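Local atomic coordinates of dihydroorotase (Agrobacterium tumefaciens, PDB entry 2OGJ), a protein that hydrolyses acetyl-(R)-mandelate and, less efficiently, acetyl glycolate in vitro, acting as a binuclear zinc esterase of the amidohydrolase family. Residues S309-L312 with S313-M316; A268-F272 with K273-A277; K196-I200 with L201-M205. One frame throughout, in Å; residues are numbered along the deposited sequence.

Contact 1 of 3, residues S309-L312 with S313-M316; sequences SKLL and SVDM
Met316, a selenomethionine, lays its selenium along the side chain of Leu311, five residues back, with SE of Met316 3.8 Å from CB of Leu311 and 3.9 Å from CD1 of Leu311. The contact takes in the last turn of helix 304-313, on the outer layer of the TIM barrel, and the loop that leaves it toward helix 318-323. The two side chains run alongside each other in the same direction; CG of Met316 is anti to the backbone N (chi1 -161°) and the chain beyond it is extended, which carries SE past the Leu311 branch. Asp315, with a positive phi of 70°, makes the turn that brings Met316 back. Leu311 O is shared at this end: Val314 N donates to it at 3.1 Å, and Met316 N adds a weak bond at 3.2 Å. A methyl of Val314, CG2, sits 4.3 Å from Leu311 CD1 and widens the apolar patch, which Ile288 meets from the Leu311 side and Pro285 and Ala324 from the Met316 side. Ser313 turns its hydroxyl back over the preceding turn: OG, placed between its own backbone N and carbonyl carbon, donates to Lys310 O at 2.5 Å, a value too short to be taken literally at this resolution, and lies tilted 28° from the carbonyl plane.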
ATOM      1  N   SER A 309      24.765 -35.422  12.002  1.00 44.58           N
ATOM      2  CA  SER A 309      25.789 -36.104  11.214  1.00 47.21           C
ATOM      3  C   SER A 309      26.514 -35.193  10.221  1.00 48.74           C
ATOM      4  O   SER A 309      27.689 -35.422   9.926  1.00 50.44           O
ATOM      5  CB  SER A 309      25.181 -37.291  10.455  1.00 46.83           C
ATOM      6  OG  SER A 309      24.605 -38.228  11.347  1.00 46.18           O
ATOM      7  N   LYS A 310      25.818 -34.181   9.697  1.00 48.98           N
ATOM      8  CA  LYS A 310      26.418 -33.236   8.744  1.00 47.97           C
ATOM      9  C   LYS A 310      27.400 -32.310   9.464  1.00 48.24           C
ATOM     10  O   LYS A 310      28.465 -31.979   8.929  1.00 48.02           O
ATOM     11  CB  LYS A 310      25.335 -32.402   8.045  1.00 45.74           C
ATOM     12  CG  LYS A 310      24.388 -33.215   7.160  1.00 44.84           C
ATOM     13  CD  LYS A 310      23.363 -32.322   6.484  1.00 42.86           C
ATOM     14  CE  LYS A 310      22.435 -33.121   5.598  1.00 42.41           C
ATOM     15  NZ  LYS A 310      21.257 -32.312   5.175  1.00 39.86           N
ATOM     16  N   LEU A 311      27.043 -31.899  10.680  1.00 47.87           N
ATOM     17  CA  LEU A 311      27.910 -31.029  11.461  1.00 46.59           C
ATOM     18  C   LEU A 311      29.137 -31.809  11.892  1.00 45.80           C
ATOM     19  O   LEU A 311      30.249 -31.295  11.868  1.00 44.17           O
ATOM     20  CB  LEU A 311      27.172 -30.484  12.684  1.00 47.04           C
ATOM     21  CG  LEU A 311      26.435 -29.150  12.528  1.00 47.09           C
ATOM     22  CD1 LEU A 311      27.406 -28.107  11.982  1.00 45.86           C
ATOM     23  CD2 LEU A 311      25.219 -29.308  11.614  1.00 45.24           C
ATOM     24  N   LEU A 312      28.931 -33.058  12.282  1.00 46.34           N
ATOM     25  CA  LEU A 312      30.035 -33.918  12.694  1.00 47.13           C
ATOM     26  C   LEU A 312      30.978 -34.140  11.520  1.00 47.82           C
ATOM     27  O   LEU A 312      32.173 -34.317  11.713  1.00 48.77           O
ATOM     28  CB  LEU A 312      29.520 -35.284  13.164  1.00 46.72           C
ATOM     29  CG  LEU A 312      30.575 -36.184  13.805  1.00 45.48           C
ATOM     30  CD1 LEU A 312      30.859 -35.668  15.202  1.00 46.48           C
ATOM     31  CD2 LEU A 312      30.077 -37.608  13.885  1.00 45.07           C
ATOM     32  N   SER A 313      30.426 -34.139  10.309  1.00 48.63           N
ATOM     33  CA  SER A 313      31.204 -34.361   9.099  1.00 49.94           C
ATOM     34  C   SER A 313      32.049 -33.159   8.709  1.00 50.81           C
ATOM     35  O   SER A 313      33.032 -33.308   7.993  1.00 52.61           O
ATOM     36  CB  SER A 313      30.282 -34.729   7.935  1.00 50.64           C
ATOM     37  OG  SER A 313      29.684 -33.575   7.370  1.00 52.90           O
ATOM     38  N   VAL A 314      31.668 -31.964   9.145  1.00 51.44           N
ATOM     39  CA  VAL A 314      32.470 -30.791   8.813  1.00 51.87           C
ATOM     40  C   VAL A 314      33.280 -30.355  10.019  1.00 52.48           C
ATOM     41  O   VAL A 314      33.503 -29.169  10.262  1.00 51.45           O
ATOM     42  CB  VAL A 314      31.624 -29.615   8.278  1.00 52.62           C
ATOM     43  CG1 VAL A 314      31.166 -29.915   6.848  1.00 49.79           C
ATOM     44  CG2 VAL A 314      30.442 -29.360   9.191  1.00 52.01           C
ATOM     45  N   ASP A 315      33.692 -31.360  10.781  1.00 53.65           N
ATOM     46  CA  ASP A 315      34.547 -31.196  11.934  1.00 54.96           C
ATOM     47  C   ASP A 315      34.052 -30.540  13.207  1.00 53.92           C
ATOM     48  O   ASP A 315      34.750 -29.718  13.792  1.00 55.57           O
ATOM     49  CB  ASP A 315      35.834 -30.503  11.497  1.00 59.72           C
ATOM     50  CG  ASP A 315      37.068 -31.246  11.942  1.00 63.43           C
ATOM     51  OD1 ASP A 315      37.195 -32.438  11.591  1.00 65.98           O
ATOM     52  OD2 ASP A 315      37.911 -30.641  12.636  1.00 67.24           O
HETATM   53  N   MSE A 316      32.861 -30.892  13.650  1.00 51.98           N
HETATM   54  CA  MSE A 316      32.378 -30.346  14.902  1.00 49.36           C
HETATM   55  C   MSE A 316      32.639 -31.525  15.823  1.00 50.38           C
HETATM   56  O   MSE A 316      32.077 -32.603  15.637  1.00 50.94           O
HETATM   57  CB  MSE A 316      30.881 -30.037  14.821  1.00 49.97           C
HETATM   58  CG  MSE A 316      30.357 -29.069  15.881  1.00 50.10           C
HETATM   59 SE   MSE A 316      28.638 -28.527  15.626  1.00 65.50          SE
HETATM   60  CE  MSE A 316      28.227 -28.069  17.298  1.00 44.43           C
TER

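Contact 2 of 3, residues A268-F272 with K273-A277; sequences ASFSF and KVAEA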
ATOM      1  N   ALA A 268      16.640 -24.394   2.607  1.00 52.67           N
ATOM      2  CA  ALA A 268      17.395 -23.280   2.060  1.00 52.47           C
ATOM      3  C   ALA A 268      18.417 -22.677   3.023  1.00 52.52           C
ATOM      4  O   ALA A 268      19.225 -21.851   2.615  1.00 52.80           O
ATOM      5  CB  ALA A 268      16.433 -22.189   1.578  1.00 51.70           C
ATOM      6  N   SER A 269      18.417 -23.106   4.286  1.00 52.54           N
ATOM      7  CA  SER A 269      19.319 -22.502   5.273  1.00 52.40           C
ATOM      8  C   SER A 269      20.607 -23.188   5.765  1.00 51.84           C
ATOM      9  O   SER A 269      21.198 -22.742   6.767  1.00 50.88           O
ATOM     10  CB  SER A 269      18.490 -22.088   6.488  1.00 52.68           C
ATOM     11  OG  SER A 269      17.325 -21.390   6.072  1.00 53.78           O
ATOM     12  N   PHE A 270      21.047 -24.257   5.100  1.00 50.70           N
ATOM     13  CA  PHE A 270      22.291 -24.902   5.513  1.00 50.06           C
ATOM     14  C   PHE A 270      23.212 -25.262   4.365  1.00 49.19           C
ATOM     15  O   PHE A 270      22.795 -25.876   3.388  1.00 47.14           O
ATOM     16  CB  PHE A 270      22.041 -26.164   6.336  1.00 50.68           C
ATOM     17  CG  PHE A 270      23.311 -26.821   6.823  1.00 51.41           C
ATOM     18  CD1 PHE A 270      24.042 -26.263   7.869  1.00 50.40           C
ATOM     19  CD2 PHE A 270      23.801 -27.976   6.204  1.00 49.84           C
ATOM     20  CE1 PHE A 270      25.242 -26.845   8.290  1.00 50.36           C
ATOM     21  CE2 PHE A 270      24.999 -28.561   6.619  1.00 47.86           C
ATOM     22  CZ  PHE A 270      25.719 -27.998   7.662  1.00 48.23           C
ATOM     23  N   SER A 271      24.475 -24.870   4.518  1.00 50.01           N
ATOM     24  CA  SER A 271      25.516 -25.135   3.535  1.00 49.18           C
ATOM     25  C   SER A 271      26.728 -25.797   4.195  1.00 47.94           C
ATOM     26  O   SER A 271      27.217 -25.321   5.227  1.00 45.33           O
ATOM     27  CB  SER A 271      25.967 -23.829   2.882  1.00 50.76           C
ATOM     28  OG  SER A 271      27.102 -24.045   2.052  1.00 51.28           O
ATOM     29  N   PHE A 272      27.184 -26.907   3.531  1.00 47.28           N
ATOM     30  CA  PHE A 272      28.331 -27.617   4.095  1.00 47.79           C
ATOM     31  C   PHE A 272      29.539 -26.700   4.065  1.00 47.61           C
ATOM     32  O   PHE A 272      30.310 -26.632   5.027  1.00 46.22           O
ATOM     33  CB  PHE A 272      28.675 -28.840   3.259  1.00 47.93           C
ATOM     34  CG  PHE A 272      27.796 -30.011   3.497  1.00 47.24           C
ATOM     35  CD1 PHE A 272      27.824 -30.683   4.714  1.00 48.00           C
ATOM     36  CD2 PHE A 272      26.987 -30.497   2.481  1.00 47.96           C
ATOM     37  CE1 PHE A 272      27.066 -31.834   4.919  1.00 46.23           C
ATOM     38  CE2 PHE A 272      26.220 -31.650   2.670  1.00 48.88           C
ATOM     39  CZ  PHE A 272      26.265 -32.318   3.895  1.00 48.36           C
ATOM     40  N   LYS A 273      29.705 -26.014   2.934  1.00 48.25           N
ATOM     41  CA  LYS A 273      30.812 -25.099   2.724  1.00 48.96           C
ATOM     42  C   LYS A 273      30.847 -23.978   3.755  1.00 49.50           C
ATOM     43  O   LYS A 273      31.896 -23.720   4.344  1.00 50.95           O
ATOM     44  CB  LYS A 273      30.750 -24.551   1.303  1.00 47.99           C
ATOM     45  CG  LYS A 273      30.733 -25.692   0.308  1.00 51.09           C
ATOM     46  CD  LYS A 273      30.899 -25.278  -1.139  1.00 53.42           C
ATOM     47  CE  LYS A 273      31.065 -26.527  -2.019  1.00 55.31           C
ATOM     48  NZ  LYS A 273      31.133 -26.235  -3.488  1.00 57.86           N
ATOM     49  N   VAL A 274      29.718 -23.322   3.999  1.00 49.50           N
ATOM     50  CA  VAL A 274      29.692 -22.250   4.989  1.00 49.88           C
ATOM     51  C   VAL A 274      30.093 -22.801   6.350  1.00 50.27           C
ATOM     52  O   VAL A 274      30.956 -22.239   7.021  1.00 49.72           O
ATOM     53  CB  VAL A 274      28.296 -21.599   5.113  1.00 50.85           C
ATOM     54  CG1 VAL A 274      28.250 -20.705   6.338  1.00 49.49           C
ATOM     55  CG2 VAL A 274      27.992 -20.783   3.865  1.00 48.54           C
ATOM     56  N   ALA A 275      29.477 -23.910   6.747  1.00 52.49           N
ATOM     57  CA  ALA A 275      29.757 -24.540   8.036  1.00 53.68           C
ATOM     58  C   ALA A 275      31.198 -25.007   8.189  1.00 54.43           C
ATOM     59  O   ALA A 275      31.777 -24.901   9.269  1.00 52.99           O
ATOM     60  CB  ALA A 275      28.807 -25.717   8.255  1.00 54.48           C
ATOM     61  N   GLU A 276      31.766 -25.534   7.113  1.00 58.24           N
ATOM     62  CA  GLU A 276      33.136 -26.025   7.152  1.00 60.23           C
ATOM     63  C   GLU A 276      34.040 -24.862   7.484  1.00 61.14           C
ATOM     64  O   GLU A 276      34.775 -24.877   8.470  1.00 61.70           O
ATOM     65  CB  GLU A 276      33.543 -26.611   5.799  1.00 63.45           C
ATOM     66  CG  GLU A 276      34.550 -27.743   5.903  1.00 68.11           C
ATOM     67  CD  GLU A 276      35.216 -28.077   4.577  1.00 69.60           C
ATOM     68  OE1 GLU A 276      34.500 -28.230   3.558  1.00 69.69           O
ATOM     69  OE2 GLU A 276      36.464 -28.200   4.555  1.00 70.05           O
ATOM     70  N   ALA A 277      33.963 -23.840   6.653  1.00 61.23           N
ATOM     71  CA  ALA A 277      34.766 -22.651   6.854  1.00 57.70           C
ATOM     72  C   ALA A 277      34.564 -22.048   8.248  1.00 56.98           C
ATOM     73  O   ALA A 277      35.511 -21.591   8.887  1.00 54.64           O
ATOM     74  CB  ALA A 277      34.430 -21.636   5.787  1.00 57.62           C
TER
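The backbone is extended at Ser271 and helical from Phe272 onward, and two main-chain bonds mark the first turn: Ala275 N reaches Ser271 O at 3.1 Å, and Glu276 N reaches Phe272 O at 2.8 Å. Ser271 stands just before the helix as its N-cap. Its chi1 of 172° sets OG anti to the backbone N and turns it toward the opening turn, where it accepts a weak but well-directed bond from Val274 N at 3.3 Å. Beside this capping bond the same side chain packs through carbon, CB of Ser271 lying 3.8 Å from CG2 of Val274. One residue earlier, Phe270 extends its ring to the methyl of Ala275, with CE1 of Phe270 3.7 Å and CZ of Phe270 3.9 Å from CB of Ala275. This ring also meets that of His265, their planes at about 30°, and touches Lys310 and Leu311 of helix 304-313. The Phe272 ring packs on Lys310 and Ser313 of that helix, while the backbone N of Phe272 is hydrogen-bonded to OD1 of Asp363. The Phe270 side chain lies about 7 Å from that of His231, a zinc ligand, and about 11 Å from a bound zinc ion. The arrangement is thus a serine N-cap at the junction between a loop following a barrel strand and the next helix, near the metal site of a TIM-barrel amidohydrolase.

Contact 3 of 3, residues K196-I200 with L201-M205; sequences KIAKI and LKVPM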
ATOM      1  N   LYS A 196      11.602  -5.093  21.151  1.00 43.81           N
ATOM      2  CA  LYS A 196      10.907  -4.298  22.155  1.00 45.04           C
ATOM      3  C   LYS A 196       9.956  -5.171  22.976  1.00 44.83           C
ATOM      4  O   LYS A 196      10.020  -5.170  24.222  1.00 42.98           O
ATOM      5  CB  LYS A 196      10.125  -3.166  21.480  1.00 46.53           C
ATOM      6  CG  LYS A 196       9.419  -2.220  22.441  1.00 48.67           C
ATOM      7  CD  LYS A 196      10.409  -1.352  23.195  1.00 51.44           C
ATOM      8  CE  LYS A 196       9.711  -0.389  24.147  1.00 50.71           C
ATOM      9  NZ  LYS A 196      10.735   0.465  24.795  1.00 49.40           N
ATOM     10  N   ILE A 197       9.088  -5.913  22.278  1.00 44.55           N
ATOM     11  CA  ILE A 197       8.107  -6.800  22.917  1.00 44.55           C
ATOM     12  C   ILE A 197       8.797  -7.918  23.693  1.00 44.89           C
ATOM     13  O   ILE A 197       8.403  -8.226  24.818  1.00 44.47           O
ATOM     14  CB  ILE A 197       7.130  -7.401  21.874  1.00 44.33           C
ATOM     15  CG1 ILE A 197       6.293  -6.272  21.239  1.00 43.68           C
ATOM     16  CG2 ILE A 197       6.221  -8.427  22.537  1.00 44.39           C
ATOM     17  CD1 ILE A 197       5.633  -6.619  19.897  1.00 39.59           C
ATOM     18  N   ALA A 198       9.837  -8.505  23.101  1.00 46.39           N
ATOM     19  CA  ALA A 198      10.607  -9.562  23.762  1.00 47.54           C
ATOM     20  C   ALA A 198      11.181  -9.033  25.087  1.00 48.72           C
ATOM     21  O   ALA A 198      11.115  -9.707  26.114  1.00 48.68           O
ATOM     22  CB  ALA A 198      11.730 -10.055  22.834  1.00 46.25           C
ATOM     23  N   LYS A 199      11.733  -7.819  25.054  1.00 51.23           N
ATOM     24  CA  LYS A 199      12.283  -7.184  26.251  1.00 52.81           C
ATOM     25  C   LYS A 199      11.183  -6.981  27.293  1.00 52.19           C
ATOM     26  O   LYS A 199      11.404  -7.185  28.483  1.00 52.75           O
ATOM     27  CB  LYS A 199      12.932  -5.829  25.911  1.00 55.14           C
ATOM     28  CG  LYS A 199      14.235  -5.940  25.113  1.00 57.75           C
ATOM     29  CD  LYS A 199      15.265  -4.858  25.495  1.00 58.59           C
ATOM     30  CE  LYS A 199      14.832  -3.455  25.103  1.00 59.38           C
ATOM     31  NZ  LYS A 199      14.735  -3.286  23.624  1.00 59.35           N
ATOM     32  N   ILE A 200       9.992  -6.590  26.843  1.00 51.30           N
ATOM     33  CA  ILE A 200       8.865  -6.386  27.754  1.00 50.48           C
ATOM     34  C   ILE A 200       8.452  -7.700  28.400  1.00 50.06           C
ATOM     35  O   ILE A 200       8.204  -7.748  29.604  1.00 49.28           O
ATOM     36  CB  ILE A 200       7.621  -5.801  27.023  1.00 51.02           C
ATOM     37  CG1 ILE A 200       7.892  -4.353  26.619  1.00 52.02           C
ATOM     38  CG2 ILE A 200       6.387  -5.880  27.914  1.00 48.37           C
ATOM     39  CD1 ILE A 200       6.763  -3.744  25.822  1.00 55.16           C
ATOM     40  N   LEU A 201       8.380  -8.761  27.589  1.00 49.12           N
ATOM     41  CA  LEU A 201       7.984 -10.089  28.067  1.00 48.85           C
ATOM     42  C   LEU A 201       9.098 -10.735  28.853  1.00 47.42           C
ATOM     43  O   LEU A 201       8.869 -11.688  29.598  1.00 44.52           O
ATOM     44  CB  LEU A 201       7.592 -10.998  26.888  1.00 49.99           C
ATOM     45  CG  LEU A 201       6.302 -10.600  26.160  1.00 50.59           C
ATOM     46  CD1 LEU A 201       6.104 -11.434  24.918  1.00 47.85           C
ATOM     47  CD2 LEU A 201       5.126 -10.762  27.116  1.00 52.15           C
ATOM     48  N   LYS A 202      10.299 -10.193  28.695  1.00 48.57           N
ATOM     49  CA  LYS A 202      11.479 -10.719  29.372  1.00 49.84           C
ATOM     50  C   LYS A 202      11.724 -12.123  28.836  1.00 47.60           C
ATOM     51  O   LYS A 202      11.932 -13.070  29.597  1.00 46.64           O
ATOM     52  CB  LYS A 202      11.268 -10.751  30.892  1.00 52.35           C
ATOM     53  CG  LYS A 202      11.043  -9.368  31.505  1.00 56.71           C
ATOM     54  CD  LYS A 202      10.982  -9.412  33.033  1.00 60.19           C
ATOM     55  CE  LYS A 202       9.869 -10.330  33.516  1.00 62.04           C
ATOM     56  NZ  LYS A 202       9.954 -10.542  34.984  1.00 64.31           N
ATOM     57  N   VAL A 203      11.734 -12.232  27.511  1.00 45.20           N
ATOM     58  CA  VAL A 203      11.904 -13.512  26.848  1.00 44.57           C
ATOM     59  C   VAL A 203      12.877 -13.420  25.654  1.00 43.21           C
ATOM     60  O   VAL A 203      13.072 -12.349  25.073  1.00 43.74           O
ATOM     61  CB  VAL A 203      10.496 -14.016  26.413  1.00 44.68           C
ATOM     62  CG1 VAL A 203      10.125 -13.445  25.041  1.00 43.45           C
ATOM     63  CG2 VAL A 203      10.424 -15.533  26.480  1.00 44.97           C
ATOM     64  N   PRO A 204      13.516 -14.540  25.281  1.00 41.70           N
ATOM     65  CA  PRO A 204      14.450 -14.498  24.156  1.00 42.36           C
ATOM     66  C   PRO A 204      13.778 -14.372  22.800  1.00 42.04           C
ATOM     67  O   PRO A 204      12.599 -14.661  22.657  1.00 39.53           O
ATOM     68  CB  PRO A 204      15.224 -15.798  24.307  1.00 41.03           C
ATOM     69  CG  PRO A 204      14.197 -16.706  24.893  1.00 41.98           C
ATOM     70  CD  PRO A 204      13.556 -15.851  25.941  1.00 41.51           C
HETATM   71  N   MSE A 205      14.546 -13.955  21.802  1.00 44.08           N
HETATM   72  CA  MSE A 205      14.021 -13.770  20.458  1.00 47.88           C
HETATM   73  C   MSE A 205      14.792 -14.591  19.421  1.00 48.17           C
HETATM   74  O   MSE A 205      16.014 -14.501  19.339  1.00 50.16           O
HETATM   75  CB  MSE A 205      14.091 -12.282  20.089  1.00 51.34           C
HETATM   76  CG  MSE A 205      13.324 -11.910  18.833  1.00 55.96           C
HETATM   77 SE   MSE A 205      13.536 -10.187  18.393  1.00 78.63          SE
HETATM   78  CE  MSE A 205      12.906 -10.197  16.774  1.00 53.49           C
TER
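Lys202 adopts a positive phi of 65°, and the turn at this left-handed residue aims Val203 N at Ala198 O. The bonds to that oxygen differ in quality: Val203 N donates at 3.0 Å with an almost straight N-H...O angle of 169°, whereas Lys202 N merely lies near, 2.8 Å from Ala198 O, at a poor angle that makes the bond weak. A further weak bond joins Lys202 N to Lys199 O at 3.2 Å. Together the bonds from Val203 N to Ala198 O and from Lys202 N to Lys199 O define a Schellman motif, with Lys202 as the C-prime residue that ends helix 189-201 of the TIM barrel before strand 206-209. The methyl CB of Ala198 meets Val203 O at 3.5 Å; farther off, in loose packing, are Val203 CG1 at 4.4 Å and CB of the selenomethionine Met205 at 4.3 Å. On another flank, Ile197 and Leu201 run alongside each other in the same direction. CG of Leu201 is anti to its carbonyl carbon (chi1 -68°), which lays CD1 of Leu201 3.8 Å from CG2 of Ile197; Leu161 and Tyr164 of helix 157-165 pack on Leu201. Met205 leads into the strand that carries the zinc ligand His208. Lys196 NZ reaches a second subunit, forming salt bridges with its Asp217 and Asp244.

From the N terminus the order is contact 3, then contact 2, then contact 1. Each joins two adjoining segments, so none closes a long loop, and they follow in series without nesting or crossing. Contact 3 marks where helix 189-201 passes into strand 206-209; contact 2 starts helix 272-280; contact 1 finishes helix 304-313. Helices 272-280 and 304-313 follow each other in the chain and pack together: the centres of contacts 1 and 2 are about 11 Å apart, and Lys310 CB lies 3.6 Å from Phe272 CE1. Contact 3 is remote, its centre about 33 Å from that of contact 1, across the chain's centre, and about 30 Å from that of contact 2.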